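PDB 6PYM: glutamyl endopeptidase from Staphylococcus epidermidis, which catalyses, as a secreted serine endopeptidase, the hydrolysis of peptide bonds, preferentially those on the carbonyl side of glutamate or aspartate. Local coordinates for residues V1-N6 / Y160-V165; N5-I11 / T142-G148; S35-V39 / G167-P172; I46-K50 / G182-G186. The protein carries 1 engineered substitution. All coordinates share one frame; numbering follows the deposited sequence.

Contact 1 (V1-N6 / Y160-V165)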
loop_
_atom_site.group_PDB
_atom_site.type_symbol
_atom_site.label_atom_id
_atom_site.label_comp_id
_atom_site.label_asym_id
_atom_site.label_seq_id
_atom_site.Cartn_x
_atom_site.Cartn_y
_atom_site.Cartn_z
ATOM N N VAL A 1 -11.880 -6.329 6.398
ATOM C CA VAL A 1 -12.908 -7.253 6.874
ATOM C C VAL A 1 -13.399 -8.095 5.710
ATOM O O VAL A 1 -13.325 -7.687 4.553
ATOM C CB VAL A 1 -14.079 -6.509 7.575
ATOM C CG1 VAL A 1 -13.557 -5.517 8.613
ATOM C CG2 VAL A 1 -14.990 -5.829 6.571
ATOM N N ILE A 2 -13.932 -9.263 6.033
ATOM C CA ILE A 2 -14.477 -10.179 5.038
ATOM C C ILE A 2 -15.931 -9.820 4.776
ATOM O O ILE A 2 -16.740 -9.724 5.710
ATOM C CB ILE A 2 -14.350 -11.631 5.522
ATOM C CG1 ILE A 2 -12.876 -12.019 5.640
ATOM C CG2 ILE A 2 -15.113 -12.587 4.602
ATOM C CD1 ILE A 2 -12.134 -12.000 4.333
ATOM N N LEU A 3 -16.267 -9.654 3.504
ATOM C CA LEU A 3 -17.591 -9.242 3.073
ATOM C C LEU A 3 -18.170 -10.313 2.158
ATOM O O LEU A 3 -17.448 -11.236 1.755
ATOM C CB LEU A 3 -17.499 -7.890 2.356
ATOM C CG LEU A 3 -17.002 -6.747 3.249
ATOM C CD1 LEU A 3 -16.761 -5.492 2.425
ATOM C CD2 LEU A 3 -17.985 -6.457 4.373
ATOM N N PRO A 4 -19.457 -10.227 1.804
ATOM C CA PRO A 4 -20.020 -11.227 0.881
ATOM C C PRO A 4 -19.233 -11.364 -0.411
ATOM O O PRO A 4 -19.107 -12.480 -0.937
ATOM C CB PRO A 4 -21.453 -10.723 0.665
ATOM C CG PRO A 4 -21.786 -10.047 1.961
ATOM C CD PRO A 4 -20.504 -9.359 2.375
ATOM N N ASN A 5 -18.697 -10.262 -0.936
ATOM C CA ASN A 5 -17.741 -10.303 -2.042
ATOM C C ASN A 5 -16.367 -10.612 -1.461
ATOM O O ASN A 5 -15.713 -9.741 -0.881
ATOM C CB ASN A 5 -17.727 -8.970 -2.778
ATOM C CG ASN A 5 -16.648 -8.903 -3.849
ATOM O OD1 ASN A 5 -16.188 -9.932 -4.348
ATOM N ND2 ASN A 5 -16.238 -7.693 -4.205
ATOM N N ASN A 6 -15.930 -11.860 -1.611
ATOM C CA ASN A 6 -14.603 -12.299 -1.176
ATOM C C ASN A 6 -13.962 -12.990 -2.374
ATOM O O ASN A 6 -14.001 -14.219 -2.501
ATOM C CB ASN A 6 -14.695 -13.200 0.034
ATOM C CG ASN A 6 -13.341 -13.656 0.522
ATOM O OD1 ASN A 6 -12.310 -13.101 0.133
ATOM N ND2 ASN A 6 -13.329 -14.661 1.391
ATOM N N TYR A 160 -15.127 0.473 -0.322
ATOM C CA TYR A 160 -15.355 -0.541 -1.343
ATOM C C TYR A 160 -15.950 -1.798 -0.722
ATOM O O TYR A 160 -15.925 -1.992 0.499
ATOM C CB TYR A 160 -14.077 -0.863 -2.139
ATOM C CG TYR A 160 -12.794 -0.687 -1.356
ATOM C CD1 TYR A 160 -12.385 -1.619 -0.402
ATOM C CD2 TYR A 160 -11.986 0.412 -1.580
ATOM C CE1 TYR A 160 -11.208 -1.445 0.300
ATOM C CE2 TYR A 160 -10.818 0.601 -0.881
ATOM C CZ TYR A 160 -10.426 -0.326 0.058
ATOM O OH TYR A 160 -9.252 -0.114 0.737
ATOM N N ASP A 161 -16.468 -2.663 -1.598
ATOM C CA ASP A 161 -17.206 -3.862 -1.206
ATOM C C ASP A 161 -16.373 -5.139 -1.279
ATOM O O ASP A 161 -16.914 -6.234 -1.090
ATOM C CB ASP A 161 -18.497 -4.007 -2.030
ATOM C CG ASP A 161 -18.248 -4.377 -3.490
ATOM O OD1 ASP A 161 -17.100 -4.610 -3.905
ATOM O OD2 ASP A 161 -19.244 -4.449 -4.249
ATOM N N LEU A 162 -15.079 -5.027 -1.537
ATOM C CA LEU A 162 -14.187 -6.171 -1.631
ATOM C C LEU A 162 -13.616 -6.512 -0.255
ATOM O O LEU A 162 -13.531 -5.660 0.634
ATOM C CB LEU A 162 -13.065 -5.884 -2.631
ATOM C CG LEU A 162 -12.215 -4.632 -2.395
ATOM C CD1 LEU A 162 -11.023 -4.910 -1.473
ATOM C CD2 LEU A 162 -11.754 -4.024 -3.723
ATOM N N SER A 163 -13.224 -7.773 -0.087
ATOM C CA SER A 163 -12.738 -8.276 1.195
ATOM C C SER A 163 -11.247 -8.014 1.410
ATOM O O SER A 163 -10.440 -8.051 0.476
ATOM C CB SER A 163 -12.982 -9.777 1.291
ATOM O OG SER A 163 -14.358 -10.092 1.403
ATOM N N THR A 164 -10.889 -7.773 2.675
ATOM C CA THR A 164 -9.506 -7.631 3.114
ATOM C C THR A 164 -9.391 -8.243 4.503
ATOM O O THR A 164 -10.394 -8.446 5.191
ATOM C CB THR A 164 -9.078 -6.157 3.194
ATOM O OG1 THR A 164 -9.857 -5.495 4.193
ATOM C CG2 THR A 164 -9.265 -5.438 1.863
ATOM N N VAL A 165 -8.156 -8.528 4.922
ATOM C CA VAL A 165 -7.882 -9.132 6.222
ATOM C C VAL A 165 -6.683 -8.429 6.834
ATOM O O VAL A 165 -5.763 -8.022 6.120
ATOM C CB VAL A 165 -7.612 -10.658 6.087
ATOM C CG1 VAL A 165 -7.172 -11.284 7.420
ATOM C CG2 VAL A 165 -8.845 -11.374 5.567
HETATM O O HOH W 1 -19.415 -7.343 -0.438
#
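Val1 and Thr164 are joined through their backbones. The amino terminus of Val1 N donates to Thr164 O at 2.9 Å and makes a weak second bond to Thr164 OG1; in return Thr164 N donates to Val1 O at 3.1 Å. Val1 N also donates to Asn193 OD1 of strand 192-197. Ser163 gives the second polar group. Its hydroxyl stands anti to the carbonyl carbon (chi1 -69°), set between the backbones of Leu3 and Asn5: Leu3 N reaches OG of Ser163 over 2.9 Å, almost straight at 176°, and Ser163 OG donates to Asn5 O at 2.7 Å. One hydroxyl thereby closes the bend around Pro4. In this chymotrypsin-like protease of the V8 family the mature N-terminus thus docks on the loop that follows strand 157-160, and the placing of the Val1 amine, Thr164 and His184 close together is consistent with the S1 pocket that recognises glutamate in V8-type relatives. Farther along, Asn5 ND2 meets Asp161 OD1 at 3.2 Å from above the carboxylate plane, the two flat groups standing nearly perpendicular; ND2 also bonds Val147 O, and OD1 accepts from Lys149 N. Water 1 bridges Asn5 N and Asp161 O. The apolar contact is that of Ile2 CD1 with Val165 CG2, 3.6 Å apart. Separately, Leu3 CD1 makes van der Waals contact with the carbonyl oxygens of Asp161 and Leu162.

Contact 2 (N5-I11 / T142-G148)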
loop_
_atom_site.group_PDB
_atom_site.type_symbol
_atom_site.label_atom_id
_atom_site.label_comp_id
_atom_site.label_asym_id
_atom_site.label_seq_id
_atom_site.Cartn_x
_atom_site.Cartn_y
_atom_site.Cartn_z
ATOM N N ASN A 5 -18.697 -10.262 -0.936
ATOM C CA ASN A 5 -17.741 -10.303 -2.042
ATOM C C ASN A 5 -16.367 -10.612 -1.461
ATOM O O ASN A 5 -15.713 -9.741 -0.881
ATOM C CB ASN A 5 -17.727 -8.970 -2.778
ATOM C CG ASN A 5 -16.648 -8.903 -3.849
ATOM O OD1 ASN A 5 -16.188 -9.932 -4.348
ATOM N ND2 ASN A 5 -16.238 -7.693 -4.205
ATOM N N ASN A 6 -15.930 -11.860 -1.611
ATOM C CA ASN A 6 -14.603 -12.299 -1.176
ATOM C C ASN A 6 -13.962 -12.990 -2.374
ATOM O O ASN A 6 -14.001 -14.219 -2.501
ATOM C CB ASN A 6 -14.695 -13.200 0.034
ATOM C CG ASN A 6 -13.341 -13.656 0.522
ATOM O OD1 ASN A 6 -12.310 -13.101 0.133
ATOM N ND2 ASN A 6 -13.329 -14.661 1.391
ATOM N N ASN A 7 -13.391 -12.183 -3.257
ATOM C CA ASN A 7 -12.828 -12.611 -4.533
ATOM C C ASN A 7 -11.351 -12.224 -4.486
ATOM O O ASN A 7 -10.971 -11.106 -4.841
ATOM C CB ASN A 7 -13.574 -11.901 -5.664
ATOM C CG ASN A 7 -13.091 -12.304 -7.034
ATOM O OD1 ASN A 7 -12.256 -13.196 -7.175
ATOM N ND2 ASN A 7 -13.624 -11.652 -8.059
ATOM N N ARG A 8 -10.524 -13.151 -4.014
ATOM C CA ARG A 8 -9.117 -12.891 -3.735
ATOM C C ARG A 8 -8.257 -13.989 -4.340
ATOM O O ARG A 8 -8.540 -15.180 -4.161
ATOM C CB ARG A 8 -8.874 -12.814 -2.230
ATOM C CG ARG A 8 -9.696 -11.743 -1.529
ATOM C CD ARG A 8 -9.216 -11.513 -0.104
ATOM N NE ARG A 8 -9.524 -12.649 0.758
ATOM C CZ ARG A 8 -8.819 -13.011 1.828
ATOM N NH1 ARG A 8 -7.727 -12.349 2.177
ATOM N NH2 ARG A 8 -9.199 -14.053 2.544
ATOM N N HIS A 9 -7.206 -13.593 -5.038
ATOM C CA HIS A 9 -6.359 -14.530 -5.757
ATOM C C HIS A 9 -4.902 -14.180 -5.516
ATOM O O HIS A 9 -4.537 -13.001 -5.438
ATOM C CB HIS A 9 -6.672 -14.495 -7.258
ATOM C CG HIS A 9 -8.005 -15.077 -7.591
ATOM N ND1 HIS A 9 -9.152 -14.319 -7.682
ATOM C CD2 HIS A 9 -8.384 -16.361 -7.787
ATOM C CE1 HIS A 9 -10.175 -15.109 -7.957
ATOM N NE2 HIS A 9 -9.735 -16.352 -8.027
ATOM N N GLN A 10 -4.069 -15.209 -5.415
ATOM C CA GLN A 10 -2.659 -15.011 -5.141
ATOM C C GLN A 10 -1.944 -14.535 -6.395
ATOM O O GLN A 10 -2.270 -14.950 -7.516
ATOM C CB GLN A 10 -2.036 -16.317 -4.651
ATOM C CG GLN A 10 -0.597 -16.142 -4.206
ATOM C CD GLN A 10 -0.024 -17.366 -3.526
ATOM O OE1 GLN A 10 -0.683 -18.412 -3.421
ATOM N NE2 GLN A 10 1.208 -17.238 -3.033
ATOM N N ILE A 11 -0.974 -13.645 -6.200
ATOM C CA ILE A 11 -0.092 -13.171 -7.256
ATOM C C ILE A 11 1.220 -13.925 -7.145
ATOM O O ILE A 11 1.838 -13.978 -6.074
ATOM C CB ILE A 11 0.155 -11.656 -7.147
ATOM C CG1 ILE A 11 -1.161 -10.872 -7.151
ATOM C CG2 ILE A 11 1.122 -11.183 -8.245
ATOM C CD1 ILE A 11 -2.040 -11.148 -8.327
ATOM N N THR A 142 2.852 -13.552 1.343
ATOM C CA THR A 142 2.251 -13.866 0.056
ATOM C C THR A 142 1.323 -12.740 -0.386
ATOM O O THR A 142 0.578 -12.172 0.422
ATOM C CB THR A 142 1.517 -15.215 0.047
ATOM O OG1 THR A 142 0.448 -15.233 1.016
ATOM C CG2 THR A 142 2.495 -16.365 0.319
ATOM N N MET A 143 1.393 -12.408 -1.670
ATOM C CA MET A 143 0.674 -11.270 -2.228
ATOM C C MET A 143 -0.650 -11.737 -2.822
ATOM O O MET A 143 -0.682 -12.726 -3.569
ATOM C CB MET A 143 1.530 -10.601 -3.304
ATOM C CG MET A 143 0.919 -9.318 -3.830
ATOM S SD MET A 143 1.703 -8.631 -5.306
ATOM C CE MET A 143 3.368 -8.289 -4.721
ATOM N N TRP A 144 -1.733 -11.029 -2.492
ATOM C CA TRP A 144 -3.076 -11.383 -2.928
ATOM C C TRP A 144 -3.776 -10.146 -3.458
ATOM O O TRP A 144 -3.658 -9.053 -2.888
ATOM C CB TRP A 144 -3.914 -11.999 -1.777
ATOM C CG TRP A 144 -3.336 -13.280 -1.322
ATOM C CD1 TRP A 144 -2.183 -13.450 -0.618
ATOM C CD2 TRP A 144 -3.849 -14.590 -1.579
ATOM N NE1 TRP A 144 -1.933 -14.793 -0.428
ATOM C CE2 TRP A 144 -2.943 -15.510 -1.012
ATOM C CE3 TRP A 144 -4.983 -15.077 -2.238
ATOM C CZ2 TRP A 144 -3.147 -16.892 -1.067
ATOM C CZ3 TRP A 144 -5.173 -16.446 -2.304
ATOM C CH2 TRP A 144 -4.263 -17.333 -1.715
ATOM N N GLU A 145 -4.524 -10.321 -4.536
ATOM C CA GLU A 145 -5.323 -9.279 -5.156
ATOM C C GLU A 145 -6.794 -9.551 -4.872
ATOM O O GLU A 145 -7.293 -10.655 -5.135
ATOM C CB GLU A 145 -5.082 -9.307 -6.660
ATOM C CG GLU A 145 -5.930 -8.370 -7.472
ATOM C CD GLU A 145 -5.563 -8.432 -8.942
ATOM O OE1 GLU A 145 -6.085 -9.321 -9.656
ATOM O OE2 GLU A 145 -4.716 -7.627 -9.380
ATOM N N SER A 146 -7.489 -8.548 -4.347
ATOM C CA SER A 146 -8.906 -8.629 -4.019
ATOM C C SER A 146 -9.687 -7.708 -4.946
ATOM O O SER A 146 -9.300 -6.553 -5.142
ATOM C CB SER A 146 -9.111 -8.212 -2.564
ATOM O OG SER A 146 -10.476 -8.348 -2.218
ATOM N N VAL A 147 -10.791 -8.214 -5.495
ATOM C CA VAL A 147 -11.532 -7.581 -6.583
ATOM C C VAL A 147 -12.885 -7.087 -6.073
ATOM O O VAL A 147 -13.606 -7.829 -5.398
ATOM C CB VAL A 147 -11.739 -8.591 -7.726
ATOM C CG1 VAL A 147 -12.690 -8.045 -8.777
ATOM C CG2 VAL A 147 -10.401 -8.981 -8.351
ATOM N N GLY A 148 -13.255 -5.865 -6.440
ATOM C CA GLY A 148 -14.577 -5.371 -6.092
ATOM C C GLY A 148 -14.840 -4.000 -6.681
ATOM O O GLY A 148 -14.237 -3.616 -7.686
HETATM O O HOH W 2 -13.008 -9.327 -2.854
HETATM O O HOH W 3 -9.257 -11.647 -7.162
HETATM O O HOH W 4 2.545 -14.518 -3.369
#
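His9 and Glu145 form a hydrogen-bonded antiparallel pair in which both amides and both carbonyls are used: Glu145 N donates to His9 O at 2.8 Å and His9 N to Glu145 O at 2.9 Å. Ile11 N donates to Met143 O (2.8 Å), while Val147 N reaches Asn7 O. Beyond the last backbone bond the amide of Asn5 takes over, its ND2 lying in the carbonyl plane of Val147 on a lone pair of Val147 O, 2.9 Å away. The short strand 8-11 is thereby added to the edge of strand 143-154, whose other side pairs with strand 128-133, so the N-terminal segment extends the sheet of the C-terminal half of this trypsin-like fold. Waters take up several further groups. Water 4 accepts from Gln10 NE2 and Met143 N and donates to Ile11 O; water 2 accepts from Asn7 N. Trp144 NE1 donates, exactly in its ring plane, to Thr142 OG1 at 2.8 Å, and that hydroxyl is in turn bonded to Pro139 O. Over one ring face lies Gln10, whose CB sits 3.6 Å from the centroid of the Trp144 six-membered ring; with CG anti to N (chi1 -174°) its extended chain carries the amide along the indole, the planes 18° apart. Arg8 NE donates to Asn6 OD1 at 2.9 Å, leaving NH2 to a salt bridge with Asp137, while Ser146 OG bonds Ser163 O.

Contact 3 (S35-V39 / G167-P172). Engineered in segment 167-172: Ala169 (natural residue Ser).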
loop_
_atom_site.group_PDB
_atom_site.type_symbol
_atom_site.label_atom_id
_atom_site.label_comp_id
_atom_site.label_asym_id
_atom_site.label_seq_id
_atom_site.Cartn_x
_atom_site.Cartn_y
_atom_site.Cartn_z
ATOM N N SER A 35 2.645 -7.304 10.823
ATOM C CA SER A 35 2.940 -7.162 9.410
ATOM C C SER A 35 1.878 -6.304 8.755
ATOM O O SER A 35 0.750 -6.181 9.243
ATOM C CB SER A 35 3.091 -8.508 8.696
ATOM O OG SER A 35 1.848 -9.167 8.529
ATOM N N GLY A 36 2.269 -5.684 7.652
ATOM C CA GLY A 36 1.352 -4.883 6.879
ATOM C C GLY A 36 1.763 -4.860 5.430
ATOM O O GLY A 36 2.528 -5.718 4.971
ATOM N N SER A 37 1.249 -3.870 4.711
ATOM C CA SER A 37 1.446 -3.717 3.283
ATOM C C SER A 37 1.800 -2.266 2.979
ATOM O O SER A 37 1.638 -1.369 3.809
ATOM C CB SER A 37 0.166 -4.099 2.533
ATOM O OG SER A 37 -0.251 -5.423 2.855
ATOM N N GLY A 38 2.248 -2.034 1.757
ATOM C CA GLY A 38 2.520 -0.687 1.307
ATOM C C GLY A 38 2.785 -0.690 -0.177
ATOM O O GLY A 38 2.681 -1.726 -0.837
ATOM N N VAL A 39 3.176 0.470 -0.703
ATOM C CA VAL A 39 3.423 0.580 -2.140
ATOM C C VAL A 39 4.569 1.551 -2.390
ATOM O O VAL A 39 4.581 2.669 -1.860
ATOM C CB VAL A 39 2.134 0.950 -2.911
ATOM C CG1 VAL A 39 1.544 2.285 -2.443
ATOM C CG2 VAL A 39 2.381 0.949 -4.415
ATOM N N GLY A 167 -3.363 -7.243 8.060
ATOM C CA GLY A 167 -2.176 -7.391 7.238
ATOM C C GLY A 167 -2.277 -6.613 5.942
ATOM O O GLY A 167 -1.259 -6.127 5.428
ATOM N N ASN A 168 -3.497 -6.446 5.433
ATOM C CA ASN A 168 -3.728 -5.620 4.258
ATOM C C ASN A 168 -3.494 -4.137 4.521
ATOM O O ASN A 168 -3.363 -3.397 3.548
ATOM C CB ASN A 168 -5.161 -5.790 3.738
ATOM C CG ASN A 168 -5.301 -6.862 2.662
ATOM O OD1 ASN A 168 -6.071 -7.810 2.831
ATOM N ND2 ASN A 168 -4.606 -6.695 1.535
ATOM N N ALA A 169 -3.495 -3.674 5.776
ATOM C CA ALA A 169 -3.250 -2.264 6.093
ATOM C C ALA A 169 -2.106 -1.706 5.262
ATOM O O ALA A 169 -0.995 -2.245 5.281
ATOM C CB ALA A 169 -2.906 -2.136 7.579
ATOM N N GLY A 170 -2.376 -0.622 4.531
ATOM C CA GLY A 170 -1.387 0.015 3.686
ATOM C C GLY A 170 -1.411 -0.418 2.235
ATOM O O GLY A 170 -0.655 0.135 1.426
ATOM N N SER A 171 -2.268 -1.370 1.879
ATOM C CA SER A 171 -2.262 -1.907 0.525
ATOM C C SER A 171 -2.715 -0.850 -0.471
ATOM O O SER A 171 -3.690 -0.130 -0.220
ATOM C CB SER A 171 -3.244 -3.068 0.398
ATOM O OG SER A 171 -2.850 -4.230 1.100
ATOM N N PRO A 172 -2.091 -0.784 -1.643
ATOM C CA PRO A 172 -2.605 0.107 -2.681
ATOM C C PRO A 172 -3.959 -0.355 -3.200
ATOM O O PRO A 172 -4.225 -1.553 -3.354
ATOM C CB PRO A 172 -1.542 0.025 -3.780
ATOM C CG PRO A 172 -0.878 -1.291 -3.558
ATOM C CD PRO A 172 -0.863 -1.482 -2.070
#
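Ser37 reaches into the loop 167-172 with both its amide and its hydroxyl. The first torsion puts OG anti to the carbonyl carbon and beside the backbone N (chi1 -56°), and from there Ser37 OG donates to Gly167 O at 2.9 Å while Ser37 N donates to Ala169 O at 2.8 Å. The two bonds hold two carbonyls of the loop, two residues apart, against one residue of the strand, and the same hydroxyl is met from outside by Tyr134 N. Across from it, Ser171 brings its own OG to within 3.3 Å of Ser37 CB. That oxygen is fixed inside the loop: it donates to Asn168 O at 2.6 Å, on a lone pair in the carbonyl plane, and accepts from Asn168 ND2 at 3.1 Å. Ser171 N also bonds Asn168 O, closing a type II turn whose third residue, Gly170, takes a positive phi of 95° and sets its CA 3.3 Å from Ser37 O. Farther down the strand, at chi1 59°, Val39 meets the Pro172 ring with CB and both methyls, CB 3.8 Å from Pro172 CG. Ala169 is engineered, standing where the natural protein has the predicted charge-relay serine; the natural Gly-Asn-Ser-Gly is the V8-type counterpart of chymotrypsin's Gly-Asp-Ser-Gly nucleophile turn, and in this family amides at the positions of Gly167 and Ala169 form the oxyanion hole.

Contact 4 (I46-K50 / G182-G186)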
loop_
_atom_site.group_PDB
_atom_site.type_symbol
_atom_site.label_atom_id
_atom_site.label_comp_id
_atom_site.label_asym_id
_atom_site.label_seq_id
_atom_site.Cartn_x
_atom_site.Cartn_y
_atom_site.Cartn_z
ATOM N N ILE A 46 7.838 4.660 0.254
ATOM C CA ILE A 46 6.596 3.909 0.144
ATOM C C ILE A 46 5.492 4.703 0.827
ATOM O O ILE A 46 5.742 5.560 1.679
ATOM C CB ILE A 46 6.673 2.479 0.732
ATOM C CG1 ILE A 46 6.764 2.504 2.260
ATOM C CG2 ILE A 46 7.844 1.709 0.137
ATOM C CD1 ILE A 46 6.435 1.165 2.910
ATOM N N LEU A 47 4.255 4.398 0.444
ATOM C CA LEU A 47 3.078 4.786 1.209
ATOM C C LEU A 47 2.564 3.584 1.988
ATOM O O LEU A 47 2.587 2.447 1.501
ATOM C CB LEU A 47 1.952 5.290 0.308
ATOM C CG LEU A 47 2.351 6.436 -0.623
ATOM C CD1 LEU A 47 1.158 6.879 -1.456
ATOM C CD2 LEU A 47 2.980 7.595 0.140
ATOM N N THR A 48 2.080 3.856 3.195
ATOM C CA THR A 48 1.412 2.881 4.042
ATOM C C THR A 48 0.520 3.659 5.015
ATOM O O THR A 48 0.229 4.840 4.792
ATOM C CB THR A 48 2.448 1.952 4.699
ATOM O OG1 THR A 48 1.777 0.922 5.428
ATOM C CG2 THR A 48 3.360 2.725 5.639
ATOM N N ASN A 49 0.072 2.995 6.082
ATOM C CA ASN A 49 -0.778 3.644 7.072
ATOM C C ASN A 49 0.039 4.201 8.236
ATOM O O ASN A 49 1.090 3.665 8.598
ATOM C CB ASN A 49 -1.780 2.668 7.694
ATOM C CG ASN A 49 -2.758 2.060 6.708
ATOM O OD1 ASN A 49 -3.234 0.953 6.945
ATOM N ND2 ASN A 49 -3.098 2.777 5.639
ATOM N N LYS A 50 -0.505 5.246 8.871
ATOM C CA LYS A 50 0.014 5.678 10.170
ATOM C C LYS A 50 0.009 4.539 11.171
ATOM O O LYS A 50 0.980 4.348 11.911
ATOM C CB LYS A 50 -0.808 6.841 10.730
ATOM C CG LYS A 50 -0.637 8.133 9.963
ATOM C CD LYS A 50 -1.560 9.208 10.491
ATOM C CE LYS A 50 -1.324 10.521 9.774
ATOM N NZ LYS A 50 -2.331 11.554 10.126
ATOM N N GLY A 182 -6.001 5.077 -3.875
ATOM C CA GLY A 182 -6.115 5.183 -2.431
ATOM C C GLY A 182 -5.189 4.194 -1.761
ATOM O O GLY A 182 -4.560 3.360 -2.416
ATOM N N ILE A 183 -5.111 4.310 -0.436
ATOM C CA ILE A 183 -4.299 3.426 0.398
ATOM C C ILE A 183 -5.237 2.797 1.422
ATOM O O ILE A 183 -5.775 3.495 2.292
ATOM C CB ILE A 183 -3.141 4.177 1.074
ATOM C CG1 ILE A 183 -2.209 4.820 0.029
ATOM C CG2 ILE A 183 -2.378 3.260 2.026
ATOM C CD1 ILE A 183 -1.481 3.830 -0.875
ATOM N N HIS A 184 -5.440 1.486 1.318
ATOM C CA HIS A 184 -6.319 0.769 2.228
ATOM C C HIS A 184 -5.862 0.955 3.669
ATOM O O HIS A 184 -4.664 0.943 3.955
ATOM C CB HIS A 184 -6.260 -0.716 1.880
ATOM C CG HIS A 184 -7.028 -1.570 2.818
ATOM N ND1 HIS A 184 -8.404 -1.647 2.798
ATOM C CD2 HIS A 184 -6.614 -2.333 3.853
ATOM C CE1 HIS A 184 -8.800 -2.448 3.769
ATOM N NE2 HIS A 184 -7.733 -2.877 4.426
ATOM N N TYR A 185 -6.819 1.100 4.596
ATOM C CA TYR A 185 -6.451 1.124 6.015
ATOM C C TYR A 185 -7.231 0.179 6.921
ATOM O O TYR A 185 -6.738 -0.117 8.017
ATOM C CB TYR A 185 -6.467 2.548 6.607
ATOM C CG TYR A 185 -7.822 3.191 6.759
ATOM C CD1 TYR A 185 -8.581 3.019 7.918
ATOM C CD2 TYR A 185 -8.325 4.011 5.761
ATOM C CE1 TYR A 185 -9.816 3.632 8.058
ATOM C CE2 TYR A 185 -9.555 4.627 5.893
ATOM C CZ TYR A 185 -10.290 4.440 7.046
ATOM O OH TYR A 185 -11.517 5.048 7.194
ATOM N N GLY A 186 -8.395 -0.317 6.519
ATOM C CA GLY A 186 -9.168 -1.194 7.387
ATOM C C GLY A 186 -10.614 -1.222 6.928
ATOM O O GLY A 186 -10.913 -0.882 5.789
#
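At the buried interface between the two halves of the chymotrypsin-like fold, next to the predicted catalytic residues, Asn49 meets the strand carrying His184 and Tyr185. Asn49 directly precedes the short helix 50-53 that holds the predicted charge-relay histidine, His51. Its CG lies anti to the carbonyl carbon (chi1 -62°), a setting that sends the amide across the gap: Asn49 ND2 donates to His184 O at 2.9 Å. The acceptor is in the amide plane of the asparagine, while the donor comes in tilted from the carbonyl plane of His184. A weak second bond runs from ND2 to Asp93 O, so the amide is also tied, weakly, to the predicted charge-relay aspartate. The amide crosses the Tyr185 side chain at about a right angle, with Asn49 ND2 3.5 Å from Tyr185 CB and Asn49 OD1 3.4 Å from Tyr185 CA; the phenol leads elsewhere, its hydroxyl bonded to Glu157. Next to the amide the contact turns apolar. Ile183 spreads its two branches: CG2 lies 3.7 Å from Asn49 ND2, and CD1 packs on Leu47 CB at 3.9 Å, the leucine chain crossing it roughly perpendicularly. Both Ile183 and Leu47 also touch Val39 of strand 34-42. His184 ND1 is bonded to the hydroxyl of Tyr160, and Tyr185 with Gly186 forms a classic beta bulge against Ser194. The seam joins strand 45-48 of the N-terminal barrel to strand 180-188 of the C-terminal sheet, the arrangement by which trypsin-like proteases build their catalytic cleft between two beta domains.

Overall arrangement
The four contacts fall into two pairs. Contacts 3 and 4 sit at the heart of the chain with centres about 6 Å apart, meeting through Ser37 O and Thr48 OG1 (2.8 Å) and through Gly170 N and His184 O (2.8 Å); together they place Ala169 beside His51, their side chains about 3 Å apart. Contacts 1 and 2 share Asn5 and Asn6 farther out, with Ser163 O and Ser146 OG 2.7 Å apart. Contact 1 links the two pairs: Tyr160 OH lies 2.7 Å from His184 ND1 of contact 4, and the side chain of Thr164, the residue to which Val1 is bonded, is about 8 Å from that of Ala169.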